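Local coordinates for cellulosome anchoring protein cohesin region (Clostridium thermocellum, PDB 4DH2) that binds a dockerin module in a type I cohesin-dockerin complex, acting as the cohesin domain of a cellulosome anchoring protein, at residues 17-22 against 151-156; 35-40 against 107-112; 51-56 against 134-139. All blocks are in the same frame, centred on the assembly; numbering follows the deposited sequence. Where two conformers were deposited one is given.

How the interactions relate
Along the chain the segments run 17-22, 35-40, 51-56, 107-112, 134-139, 151-156, so interactions 2 and 3 alternate and both lie nested within the span closed by interaction 1. The three belong to one cohesin domain. Strand 15-27 pairs with 149-161 in interaction 1 and also borders strand 31-39 of interaction 2, whose centre is about 9 Å away; strand 149-161 borders 129-142 of interaction 3, about 10 Å from centre to centre. Interactions 2 and 3, about 15 Å apart between centres, meet through Leu-36 on Leu-53 and Phe-110 on Leu-51, across the core of the sandwich. Interaction 3 also reaches the dockerin chain.

Interaction 1. Residues 17-22 against 151-156; sequences LDVLVE and AVLKEG
Val-19 and Leu-153 lie side by side on the core-facing side of a two-strand pairing, pointing the same way, with Leu-153 CD2 3.6 Å from Val-19 CB. In Val-19, CG2 sits beside the backbone N (chi1 of -179° sends CG1 away from it), which brings this methyl to 3.9 Å from Ala-151 CB. Leu-17 CD1 closes on the same Ala-151 CB at 4.0 Å, so the alanine methyl is shared by two side chains of strand 15-27. The other face is more polar. There Asp-18 and Val-152 run alongside each other, with Asp-18 OD1 3.4 Å from Val-152 CB. Lys-154 extends past Leu-20, its CD 3.9 Å from Leu-20 CG, and slants across Asp-18; the salt bridge to Asp-18 OD1 is long, and doubtful because the lysine has two conformers. The firmer partner of the carboxylate is Asn-40, which hydrogen-bonds OD2.

Between these two layers of side chains runs a parallel ladder, the pairing of first and last strands found in the jelly-roll beta-sandwich of cohesins. Its axes diverge by only 22°. Val-152 N donates to Leu-17 O over 2.8 Å, the bond nearly straight at 176° and in the carbonyl plane, whereas Val-19 N reaches Val-152 O from above the plane of the Val-152 carbonyl. Lys-154 N continues the series to Val-19 O. Past it the ladder slackens: the bond from Val-21 N to Lys-154 O is weak at 3.3 Å, a water lies within hydrogen-bonding distance of Val-21 O and Glu-155 O, though it has more acceptors around it than protons to give, and Val-21 CB rests 3.6 Å from the CA of Gly-156.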
ATOM      1  N   LEU A  17       5.925   8.725 -10.892  1.00 19.73           N
ATOM      2  CA  LEU A  17       5.325   9.733 -10.018  1.00 19.44           C
ATOM      3  C   LEU A  17       6.190   9.882  -8.775  1.00 18.59           C
ATOM      4  O   LEU A  17       7.182   9.161  -8.571  1.00 19.76           O
ATOM      5  CB  LEU A  17       3.883   9.382  -9.630  1.00 18.98           C
ATOM      6  CG  LEU A  17       3.707   8.017  -8.955  1.00 23.06           C
ATOM      7  CD1 LEU A  17       3.991   8.076  -7.512  1.00 31.27           C
ATOM      8  CD2 LEU A  17       2.278   7.521  -9.215  1.00 30.58           C
ATOM      9  N   ASP A  18       5.811  10.849  -7.955  1.00 18.10           N
ATOM     10  CA  ASP A  18       6.492  11.103  -6.703  1.00 15.74           C
ATOM     11  C   ASP A  18       5.525  10.835  -5.555  1.00 17.03           C
ATOM     12  O   ASP A  18       4.349  11.206  -5.643  1.00 18.77           O
ATOM     13  CB  ASP A  18       6.943  12.563  -6.620  1.00 24.45           C
ATOM     14  CG  ASP A  18       8.034  12.884  -7.622  1.00 23.98           C
ATOM     15  OD1 ASP A  18       9.197  12.652  -7.316  1.00 27.13           O
ATOM     16  OD2 ASP A  18       7.710  13.365  -8.699  1.00 29.21           O
ATOM     17  N   VAL A  19       6.045  10.202  -4.507  1.00 17.89           N
ATOM     18  CA  VAL A  19       5.282   9.943  -3.300  1.00 18.93           C
ATOM     19  C   VAL A  19       5.970  10.695  -2.152  1.00 19.83           C
ATOM     20  O   VAL A  19       7.162  10.489  -1.915  1.00 23.69           O
ATOM     21  CB  VAL A  19       5.239   8.444  -2.987  1.00 17.49           C
ATOM     22  CG1 VAL A  19       4.441   8.180  -1.753  1.00 22.07           C
ATOM     23  CG2 VAL A  19       4.669   7.679  -4.165  1.00 19.74           C
ATOM     24  N   LEU A  20       5.216  11.540  -1.441  1.00 19.98           N
ATOM     25  CA  LEU A  20       5.789  12.387  -0.381  1.00 20.86           C
ATOM     26  C   LEU A  20       5.072  12.222   0.943  1.00 24.07           C
ATOM     27  O   LEU A  20       3.850  12.117   0.982  1.00 24.39           O
ATOM     28  CB  LEU A  20       5.687  13.853  -0.791  1.00 26.25           C
ATOM     29  CG  LEU A  20       6.265  14.265  -2.145  1.00 34.12           C
ATOM     30  CD1 LEU A  20       5.223  14.148  -3.230  1.00 28.09           C
ATOM     31  CD2 LEU A  20       6.793  15.690  -2.088  1.00 44.77           C
ATOM     32  N   VAL A  21       5.844  12.164   2.023  1.00 25.36           N
ATOM     33  CA  VAL A  21       5.265  12.303   3.351  1.00 27.79           C
ATOM     34  C   VAL A  21       5.343  13.787   3.678  1.00 29.63           C
ATOM     35  O   VAL A  21       6.430  14.351   3.705  1.00 29.34           O
ATOM     36  CB  VAL A  21       6.047  11.506   4.381  1.00 35.88           C
ATOM     37  CG1 VAL A  21       5.465  11.750   5.794  1.00 37.68           C
ATOM     38  CG2 VAL A  21       6.034  10.036   4.046  1.00 30.40           C
ATOM     39  N   GLU A  22       4.204  14.429   3.899  1.00 26.00           N
ATOM     40  CA  GLU A  22       4.196  15.854   4.177  1.00 28.13           C
ATOM     41  C   GLU A  22       4.511  16.110   5.657  1.00 31.24           C
ATOM     42  O   GLU A  22       3.763  15.711   6.531  1.00 31.30           O
ATOM     43  CB  GLU A  22       2.859  16.466   3.800  1.00 33.93           C
ATOM     44  CG  GLU A  22       2.547  16.356   2.301  1.00 49.11           C
ATOM     45  CD  GLU A  22       3.617  16.997   1.412  1.00 55.34           C
ATOM     46  OE1 GLU A  22       4.301  17.950   1.859  1.00 51.61           O
ATOM     47  OE2 GLU A  22       3.783  16.540   0.260  1.00 54.78           O
ATOM     48  N   ALA A 151       7.770   4.916  -8.561  1.00 17.62           N
ATOM     49  CA  ALA A 151       7.402   5.856  -7.526  1.00 16.45           C
ATOM     50  C   ALA A 151       8.687   6.388  -6.895  1.00 16.82           C
ATOM     51  O   ALA A 151       9.451   5.627  -6.323  1.00 20.06           O
ATOM     52  CB  ALA A 151       6.567   5.167  -6.462  1.00 23.14           C
ATOM     53  N   VAL A 152       8.933   7.678  -7.040  1.00 19.21           N
ATOM     54  CA  VAL A 152      10.074   8.270  -6.377  1.00 17.92           C
ATOM     55  C   VAL A 152       9.644   8.620  -4.952  1.00 17.22           C
ATOM     56  O   VAL A 152       8.867   9.549  -4.748  1.00 16.56           O
ATOM     57  CB  VAL A 152      10.515   9.554  -7.078  1.00 19.82           C
ATOM     58  CG1 VAL A 152      11.766  10.135  -6.349  1.00 20.81           C
ATOM     59  CG2 VAL A 152      10.757   9.319  -8.576  1.00 21.41           C
ATOM     60  N   LEU A 153      10.153   7.882  -3.994  1.00 18.33           N
ATOM     61  CA  LEU A 153       9.726   8.043  -2.611  1.00 22.51           C
ATOM     62  C   LEU A 153      10.563   9.081  -1.852  1.00 20.17           C
ATOM     63  O   LEU A 153      11.797   9.093  -1.886  1.00 21.37           O
ATOM     64  CB  LEU A 153       9.864   6.717  -1.914  1.00 18.09           C
ATOM     65  CG  LEU A 153       9.138   5.537  -2.578  1.00 21.61           C
ATOM     66  CD1 LEU A 153       9.396   4.268  -1.830  1.00 23.46           C
ATOM     67  CD2 LEU A 153       7.639   5.798  -2.673  1.00 24.40           C
ATOM     68  N   LYS A 154       9.874   9.962  -1.167  1.00 18.40           N
ATOM     69  CA  LYS A 154      10.519  10.943  -0.339  0.53 19.44           C
ATOM     70  C   LYS A 154      10.018  10.782   1.088  1.00 20.75           C
ATOM     71  O   LYS A 154       8.840  10.915   1.339  1.00 21.36           O
ATOM     72  CB  LYS A 154      10.218  12.322  -0.905  0.53 21.97           C
ATOM     73  CG  LYS A 154      10.695  12.503  -2.347  0.53 23.79           C
ATOM     74  CD  LYS A 154       9.966  13.657  -3.027  0.53 34.54           C
ATOM     75  CE  LYS A 154      10.712  14.180  -4.250  0.53 36.80           C
ATOM     76  NZ  LYS A 154       9.954  15.318  -4.857  0.53 40.39           N
ATOM     77  N   GLU A 155      10.937  10.458   1.995  1.00 20.97           N
ATOM     78  CA  GLU A 155      10.597  10.218   3.386  1.00 21.34           C
ATOM     79  C   GLU A 155      10.188  11.531   4.015  1.00 22.71           C
ATOM     80  O   GLU A 155      10.371  12.594   3.418  1.00 23.27           O
ATOM     81  CB  GLU A 155      11.787   9.643   4.125  1.00 22.19           C
ATOM     82  CG  GLU A 155      12.093   8.223   3.696  1.00 23.08           C
ATOM     83  CD  GLU A 155      13.290   7.588   4.402  1.00 24.82           C
ATOM     84  OE1 GLU A 155      14.131   8.303   4.985  1.00 27.82           O
ATOM     85  OE2 GLU A 155      13.405   6.340   4.339  1.00 32.75           O
ATOM     86  N   GLY A 156       9.645  11.455   5.214  1.00 28.34           N
ATOM     87  CA  GLY A 156       9.166  12.646   5.891  1.00 38.83           C
ATOM     88  C   GLY A 156       9.519  12.588   7.355  1.00 25.99           C
ATOM     89  O   GLY A 156       9.995  11.565   7.850  1.00 19.46           O
TER
HETATM   90  O   HOH W   1       8.333  13.890   1.765  1.00 35.28           O

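Interaction 2. Residues 35-40 against 107-112; sequences PLKFEN and DGVFAK
Phe-38 and Phe-110 form an offset stack, with centroids 4.3 Å apart and planes at 18°. The slip between the rings sets Phe-110 CB over the centre of the Phe-38 ring, a CH-pi contact of 3.9 Å to the centroid, while Phe-38 CE1 lies over the Phe-110 face toward its rim. The stack sits at a classic beta bulge in this antiparallel pair of the cohesin sandwich: Phe-110 and Ala-111 both face Leu-36. The carbonyl O of Leu-36 takes Phe-110 N at 2.8 Å and, weakly, Ala-111 N at 3.5 Å, and Leu-36 N returns a bond to Ala-111 O. At the bulge the CA-CB bond of Phe-110 points toward strand 31-39; with chi1 at 79° CG stands between the backbone N and the carbonyl carbon, and the ring lies against Leu-36 CB and Phe-38.

Further out, Phe-91 meets the Phe-110 ring edge-to-face and Phe-49 does the same to Phe-38, placing the stack within an aromatic core between the sheets. Gly-108 and Phe-38 exchange two backbone bonds, of 2.8 Å from Phe-38 N to Gly-108 O and 2.9 Å from Gly-108 N to Phe-38 O. Where strand 31-39 ends, Asn-40 N binds Asp-107 OD2 at 2.8 Å, arriving 46° out of the carboxylate plane, while Asp-107 OD1 accepts Val-41 N.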
ATOM      1  N   PRO A  35      -0.516  14.082   6.173  1.00 23.61           N
ATOM      2  CA  PRO A  35      -0.962  13.844   4.805  1.00 26.20           C
ATOM      3  C   PRO A  35       0.155  13.191   4.015  1.00 24.53           C
ATOM      4  O   PRO A  35       1.325  13.531   4.207  1.00 22.61           O
ATOM      5  CB  PRO A  35      -1.255  15.246   4.259  1.00 34.33           C
ATOM      6  CG  PRO A  35      -1.157  16.176   5.451  1.00 39.07           C
ATOM      7  CD  PRO A  35      -0.217  15.507   6.400  1.00 30.37           C
ATOM      8  N   LEU A  36      -0.243  12.266   3.149  1.00 25.40           N
ATOM      9  CA  LEU A  36       0.662  11.578   2.233  1.00 22.10           C
ATOM     10  C   LEU A  36       0.156  11.900   0.825  1.00 19.10           C
ATOM     11  O   LEU A  36      -1.040  11.804   0.561  1.00 22.35           O
ATOM     12  CB  LEU A  36       0.615  10.065   2.496  1.00 21.96           C
ATOM     13  CG  LEU A  36       0.761   9.668   3.958  1.00 20.75           C
ATOM     14  CD1 LEU A  36       0.576   8.171   4.116  1.00 27.88           C
ATOM     15  CD2 LEU A  36       2.106  10.075   4.520  1.00 25.88           C
ATOM     16  N   LYS A  37       1.065  12.298  -0.062  1.00 19.86           N
ATOM     17  CA  LYS A  37       0.695  12.872  -1.342  1.00 22.15           C
ATOM     18  C   LYS A  37       1.350  12.141  -2.486  1.00 19.33           C
ATOM     19  O   LYS A  37       2.407  11.559  -2.320  1.00 19.41           O
ATOM     20  CB  LYS A  37       1.151  14.334  -1.440  1.00 24.09           C
ATOM     21  CG  LYS A  37       0.265  15.330  -0.716  1.00 37.86           C
ATOM     22  CD  LYS A  37       0.711  16.756  -1.025  1.00 50.99           C
ATOM     23  CE  LYS A  37       0.410  17.131  -2.471  1.00 64.67           C
ATOM     24  NZ  LYS A  37       1.368  18.130  -3.046  1.00 69.89           N
ATOM     25  N   PHE A  38       0.676  12.172  -3.627  1.00 20.54           N
ATOM     26  CA  PHE A  38       1.246  11.822  -4.905  1.00 20.06           C
ATOM     27  C   PHE A  38       1.368  13.109  -5.692  1.00 18.51           C
ATOM     28  O   PHE A  38       0.430  13.926  -5.718  1.00 22.48           O
ATOM     29  CB  PHE A  38       0.312  10.927  -5.731  1.00 19.65           C
ATOM     30  CG  PHE A  38       0.112   9.543  -5.198  1.00 15.42           C
ATOM     31  CD1 PHE A  38       0.985   8.982  -4.261  1.00 17.14           C
ATOM     32  CD2 PHE A  38      -0.939   8.770  -5.693  1.00 19.87           C
ATOM     33  CE1 PHE A  38       0.774   7.708  -3.793  1.00 17.55           C
ATOM     34  CE2 PHE A  38      -1.141   7.478  -5.234  1.00 20.08           C
ATOM     35  CZ  PHE A  38      -0.280   6.955  -4.282  1.00 15.21           C
ATOM     36  N   GLU A  39       2.512  13.289  -6.343  1.00 21.69           N
ATOM     37  CA  GLU A  39       2.714  14.399  -7.262  0.57 25.45           C
ATOM     38  C   GLU A  39       3.211  13.863  -8.594  1.00 26.76           C
ATOM     39  O   GLU A  39       3.859  12.813  -8.639  1.00 21.90           O
ATOM     40  CB  GLU A  39       3.727  15.398  -6.686  0.57 25.95           C
ATOM     41  CG  GLU A  39       3.230  16.184  -5.471  0.57 29.61           C
ATOM     42  CD  GLU A  39       4.276  17.142  -4.904  0.57 30.31           C
ATOM     43  OE1 GLU A  39       5.430  17.154  -5.392  0.57 29.58           O
ATOM     44  OE2 GLU A  39       3.942  17.879  -3.956  0.57 30.85           O
ATOM     45  N   ASN A  40       2.908  14.585  -9.666  1.00 24.33           N
ATOM     46  CA  ASN A  40       3.282  14.167 -11.014  1.00 25.97           C
ATOM     47  C   ASN A  40       2.683  12.807 -11.377  1.00 23.87           C
ATOM     48  O   ASN A  40       3.340  11.965 -11.986  1.00 24.70           O
ATOM     49  CB  ASN A  40       4.795  14.150 -11.130  1.00 24.88           C
ATOM     50  CG  ASN A  40       5.387  15.510 -10.837  1.00 26.50           C
ATOM     51  OD1 ASN A  40       4.949  16.502 -11.421  1.00 31.01           O
ATOM     52  ND2 ASN A  40       6.308  15.576  -9.891  1.00 29.97           N
ATOM     53  N   ASP A 107      -3.009  14.736  -8.981  1.00 20.57           N
ATOM     54  CA  ASP A 107      -2.072  14.923  -7.878  1.00 22.71           C
ATOM     55  C   ASP A 107      -2.816  15.317  -6.612  1.00 26.33           C
ATOM     56  O   ASP A 107      -3.848  15.978  -6.670  1.00 26.55           O
ATOM     57  CB  ASP A 107      -1.085  16.041  -8.182  1.00 23.66           C
ATOM     58  CG  ASP A 107      -0.122  15.696  -9.269  1.00 30.47           C
ATOM     59  OD1 ASP A 107      -0.302  14.628  -9.879  1.00 29.50           O
ATOM     60  OD2 ASP A 107       0.813  16.499  -9.520  1.00 30.58           O
ATOM     61  N   GLY A 108      -2.264  14.973  -5.464  1.00 25.84           N
ATOM     62  CA  GLY A 108      -2.883  15.361  -4.210  1.00 30.99           C
ATOM     63  C   GLY A 108      -2.701  14.342  -3.112  1.00 25.95           C
ATOM     64  O   GLY A 108      -1.806  13.482  -3.159  1.00 22.53           O
ATOM     65  N   VAL A 109      -3.548  14.441  -2.094  1.00 23.12           N
ATOM     66  CA  VAL A 109      -3.413  13.579  -0.934  1.00 24.34           C
ATOM     67  C   VAL A 109      -4.029  12.215  -1.220  1.00 23.42           C
ATOM     68  O   VAL A 109      -5.195  12.125  -1.618  1.00 27.72           O
ATOM     69  CB  VAL A 109      -4.102  14.209   0.302  1.00 25.72           C
ATOM     70  CG1 VAL A 109      -4.132  13.224   1.453  1.00 27.63           C
ATOM     71  CG2 VAL A 109      -3.390  15.497   0.679  1.00 29.03           C
ATOM     72  N   PHE A 110      -3.234  11.152  -1.054  1.00 22.95           N
ATOM     73  CA  PHE A 110      -3.740   9.794  -1.259  1.00 20.71           C
ATOM     74  C   PHE A 110      -4.161   9.124   0.042  1.00 25.05           C
ATOM     75  O   PHE A 110      -4.955   8.172   0.026  1.00 22.21           O
ATOM     76  CB  PHE A 110      -2.729   8.911  -2.025  1.00 20.82           C
ATOM     77  CG  PHE A 110      -1.588   8.371  -1.181  1.00 19.38           C
ATOM     78  CD1 PHE A 110      -1.700   7.160  -0.518  1.00 20.78           C
ATOM     79  CD2 PHE A 110      -0.382   9.047  -1.121  1.00 17.64           C
ATOM     80  CE1 PHE A 110      -0.627   6.644   0.197  1.00 25.24           C
ATOM     81  CE2 PHE A 110       0.680   8.543  -0.423  1.00 21.06           C
ATOM     82  CZ  PHE A 110       0.558   7.339   0.254  1.00 21.99           C
ATOM     83  N   ALA A 111      -3.649   9.606   1.167  1.00 27.18           N
ATOM     84  CA  ALA A 111      -4.074   9.088   2.461  1.00 21.97           C
ATOM     85  C   ALA A 111      -3.702  10.073   3.550  1.00 24.21           C
ATOM     86  O   ALA A 111      -2.784  10.881   3.388  1.00 23.81           O
ATOM     87  CB  ALA A 111      -3.468   7.752   2.723  1.00 21.96           C
ATOM     88  N   LYS A 112      -4.435  10.025   4.657  1.00 22.46           N
ATOM     89  CA  LYS A 112      -4.069  10.817   5.816  1.00 28.30           C
ATOM     90  C   LYS A 112      -3.937   9.870   6.997  1.00 20.65           C
ATOM     91  O   LYS A 112      -4.840   9.052   7.255  1.00 23.13           O
ATOM     92  CB  LYS A 112      -5.162  11.853   6.120  1.00 34.96           C
ATOM     93  CG  LYS A 112      -5.281  12.951   5.094  1.00 44.77           C
ATOM     94  CD  LYS A 112      -6.379  13.948   5.489  1.00 62.19           C
ATOM     95  CE  LYS A 112      -6.390  15.165   4.557  1.00 75.92           C
ATOM     96  NZ  LYS A 112      -7.144  14.934   3.275  1.00 77.33           N
TER

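Interaction 3. Residues 51-56 against 134-139; sequences LSLYYD and ITFGES
Tyr-54 reaches along strand 129-142 from Thr-135 to Gly-137. Its CB packs 3.2 Å from Thr-135 OG1, and CG stays near the same oxygen. With CG anti to the carbonyl carbon (chi1 -66°), the ring leans along the partner backbone: CD2 meets the carbonyl carbon of Phe-136 at 3.9 Å, in the ring plane and at its edge, and CE2 comes to 3.7 Å from the CA of Gly-137, which has no side chain to hold the ring off. Beneath it, Tyr-54 and Thr-135 exchange backbone hydrogen bonds in both directions.

This antiparallel pair belongs to the cohesin sheet formed by strands 129-142, 48-54, 88-94 and 78-83, the sheet on which type I cohesins receive dockerin; consistent with that, His-66 of the dockerin chain packs on Ser-52. A beta bulge shifts the register here: Gly-137 N donates to Ser-52 O at 2.9 Å, from well above the carbonyl plane, while Ser-52 N donates to Glu-138 O at 3.0 Å. Ser-52 OG is 2.8 Å from Glu-138 OE1 and also has Glu-88 OE2 as a partner, so a single hydroxyl proton faces two carboxylates. On the core side Leu-51 CD1 lies 3.8 Å from Phe-136 CD1 and 3.7 Å from Ser-139 CB, and Leu-53 reaches Leu-36 of the facing sheet.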
ATOM      1  N   LEU A  51       1.777   0.061  -1.156  1.00 17.83           N
ATOM      2  CA  LEU A  51       2.839   0.903  -0.595  1.00 20.84           C
ATOM      3  C   LEU A  51       2.887   0.644   0.917  1.00 17.93           C
ATOM      4  O   LEU A  51       1.819   0.512   1.533  1.00 19.17           O
ATOM      5  CB  LEU A  51       2.466   2.372  -0.878  1.00 25.16           C
ATOM      6  CG  LEU A  51       3.309   3.515  -0.340  1.00 33.23           C
ATOM      7  CD1 LEU A  51       4.707   3.333  -0.792  1.00 42.11           C
ATOM      8  CD2 LEU A  51       2.745   4.784  -0.912  1.00 42.52           C
ATOM      9  N   SER A  52       4.091   0.562   1.495  1.00 20.12           N
ATOM     10  CA  SER A  52       4.280   0.440   2.961  1.00 21.32           C
ATOM     11  C   SER A  52       5.028   1.647   3.500  1.00 14.76           C
ATOM     12  O   SER A  52       5.997   2.146   2.853  1.00 17.30           O
ATOM     13  CB  SER A  52       5.159  -0.787   3.303  1.00 23.39           C
ATOM     14  OG  SER A  52       4.476  -1.987   3.021  1.00 41.91           O
ATOM     15  N   LEU A  53       4.634   2.056   4.700  1.00 20.65           N
ATOM     16  CA  LEU A  53       5.355   3.062   5.481  1.00 19.25           C
ATOM     17  C   LEU A  53       5.705   2.484   6.828  1.00 22.67           C
ATOM     18  O   LEU A  53       4.980   1.628   7.354  1.00 20.61           O
ATOM     19  CB  LEU A  53       4.439   4.263   5.741  1.00 19.33           C
ATOM     20  CG  LEU A  53       3.945   5.103   4.585  1.00 41.36           C
ATOM     21  CD1 LEU A  53       3.100   6.237   5.156  1.00 44.41           C
ATOM     22  CD2 LEU A  53       5.089   5.645   3.787  1.00 45.84           C
ATOM     23  N   TYR A  54       6.788   2.979   7.426  1.00 21.86           N
ATOM     24  CA  TYR A  54       7.134   2.584   8.773  1.00 20.12           C
ATOM     25  C   TYR A  54       7.196   3.823   9.639  1.00 17.43           C
ATOM     26  O   TYR A  54       7.544   4.900   9.152  1.00 20.30           O
ATOM     27  CB  TYR A  54       8.496   1.956   8.804  1.00 22.90           C
ATOM     28  CG  TYR A  54       8.551   0.660   8.070  1.00 23.65           C
ATOM     29  CD1 TYR A  54       8.181  -0.514   8.694  1.00 27.18           C
ATOM     30  CD2 TYR A  54       8.932   0.624   6.739  1.00 27.64           C
ATOM     31  CE1 TYR A  54       8.233  -1.718   8.026  1.00 34.88           C
ATOM     32  CE2 TYR A  54       8.999  -0.576   6.066  1.00 32.81           C
ATOM     33  CZ  TYR A  54       8.639  -1.737   6.721  1.00 27.93           C
ATOM     34  OH  TYR A  54       8.692  -2.944   6.055  1.00 40.36           O
ATOM     35  N   TYR A  55       6.857   3.632  10.902  1.00 21.44           N
ATOM     36  CA  TYR A  55       6.959   4.670  11.930  1.00 24.52           C
ATOM     37  C   TYR A  55       7.629   4.112  13.172  1.00 24.06           C
ATOM     38  O   TYR A  55       7.731   2.893  13.352  1.00 24.05           O
ATOM     39  CB  TYR A  55       5.563   5.200  12.271  1.00 20.76           C
ATOM     40  CG  TYR A  55       4.588   4.150  12.791  1.00 25.88           C
ATOM     41  CD1 TYR A  55       4.411   3.966  14.143  1.00 27.60           C
ATOM     42  CD2 TYR A  55       3.845   3.336  11.919  1.00 24.74           C
ATOM     43  CE1 TYR A  55       3.543   3.022  14.633  1.00 24.42           C
ATOM     44  CE2 TYR A  55       2.963   2.365  12.413  1.00 24.59           C
ATOM     45  CZ  TYR A  55       2.829   2.208  13.775  1.00 30.39           C
ATOM     46  OH  TYR A  55       1.963   1.272  14.318  1.00 28.39           O
ATOM     47  N   ASP A  56       8.116   5.008  14.029  1.00 23.41           N
ATOM     48  CA  ASP A  56       8.750   4.597  15.268  1.00 20.88           C
ATOM     49  C   ASP A  56       7.684   4.543  16.345  1.00 24.42           C
ATOM     50  O   ASP A  56       7.140   5.571  16.765  1.00 26.94           O
ATOM     51  CB  ASP A  56       9.850   5.580  15.648  1.00 30.27           C
ATOM     52  CG  ASP A  56      10.528   5.207  16.949  1.00 32.02           C
ATOM     53  OD1 ASP A  56      10.171   4.145  17.514  1.00 26.58           O
ATOM     54  OD2 ASP A  56      11.390   5.982  17.421  1.00 35.09           O
ATOM     55  N   ILE A 134       9.458   9.028   9.122  1.00 19.99           N
ATOM     56  CA  ILE A 134       8.479   8.129   8.552  1.00 19.00           C
ATOM     57  C   ILE A 134       9.115   7.627   7.262  1.00 23.35           C
ATOM     58  O   ILE A 134       9.428   8.420   6.370  1.00 23.46           O
ATOM     59  CB  ILE A 134       7.170   8.851   8.304  1.00 21.67           C
ATOM     60  CG1 ILE A 134       6.498   9.149   9.655  1.00 25.86           C
ATOM     61  CG2 ILE A 134       6.223   7.976   7.458  1.00 26.82           C
ATOM     62  CD1 ILE A 134       5.428  10.133   9.558  1.00 32.44           C
ATOM     63  N   THR A 135       9.331   6.316   7.186  1.00 21.78           N
ATOM     64  CA  THR A 135      10.097   5.753   6.094  1.00 20.28           C
ATOM     65  C   THR A 135       9.217   4.882   5.221  1.00 26.41           C
ATOM     66  O   THR A 135       8.048   4.663   5.522  1.00 21.37           O
ATOM     67  CB  THR A 135      11.233   4.898   6.593  1.00 19.69           C
ATOM     68  OG1 THR A 135      10.717   3.823   7.373  1.00 25.34           O
ATOM     69  CG2 THR A 135      12.156   5.720   7.486  1.00 24.32           C
ATOM     70  N   PHE A 136       9.796   4.365   4.148  1.00 24.76           N
ATOM     71  CA  PHE A 136       9.033   3.524   3.231  1.00 27.43           C
ATOM     72  C   PHE A 136       9.573   2.147   3.152  1.00 32.99           C
ATOM     73  O   PHE A 136      10.767   1.934   3.324  1.00 30.18           O
ATOM     74  CB  PHE A 136       9.132   4.068   1.834  1.00 27.38           C
ATOM     75  CG  PHE A 136       8.408   5.310   1.643  1.00 25.63           C
ATOM     76  CD1 PHE A 136       7.053   5.306   1.443  1.00 25.08           C
ATOM     77  CD2 PHE A 136       9.074   6.518   1.660  1.00 31.19           C
ATOM     78  CE1 PHE A 136       6.370   6.467   1.278  1.00 31.09           C
ATOM     79  CE2 PHE A 136       8.378   7.678   1.500  1.00 25.46           C
ATOM     80  CZ  PHE A 136       7.049   7.662   1.298  1.00 28.58           C
ATOM     81  N   GLY A 137       8.690   1.212   2.830  1.00 28.72           N
ATOM     82  CA  GLY A 137       9.112  -0.095   2.387  1.00 39.50           C
ATOM     83  C   GLY A 137       8.879  -0.280   0.894  1.00 27.50           C
ATOM     84  O   GLY A 137       9.081   0.613   0.047  1.00 30.60           O
ATOM     85  N   GLU A 138       8.415  -1.463   0.587  1.00 30.34           N
ATOM     86  CA  GLU A 138       8.012  -1.796  -0.777  1.00 37.55           C
ATOM     87  C   GLU A 138       6.926  -0.843  -1.326  1.00 23.53           C
ATOM     88  O   GLU A 138       6.082  -0.301  -0.622  1.00 23.12           O
ATOM     89  CB  GLU A 138       7.538  -3.253  -0.857  1.00 57.13           C
ATOM     90  CG  GLU A 138       6.330  -3.575   0.014  1.00 71.52           C
ATOM     91  CD  GLU A 138       5.047  -2.983  -0.533  1.00 73.15           C
ATOM     92  OE1 GLU A 138       4.210  -2.550   0.290  1.00 63.81           O
ATOM     93  OE2 GLU A 138       4.880  -2.958  -1.779  1.00 72.22           O
ATOM     94  N   SER A 139       7.008  -0.627  -2.620  1.00 19.43           N
ATOM     95  CA  SER A 139       6.166   0.291  -3.306  1.00 17.68           C
ATOM     96  C   SER A 139       6.041  -0.261  -4.713  1.00 18.12           C
ATOM     97  O   SER A 139       7.040  -0.438  -5.410  1.00 20.43           O
ATOM     98  CB  SER A 139       6.837   1.659  -3.346  1.00 23.24           C
ATOM     99  OG  SER A 139       6.220   2.518  -4.261  1.00 43.53           O
TER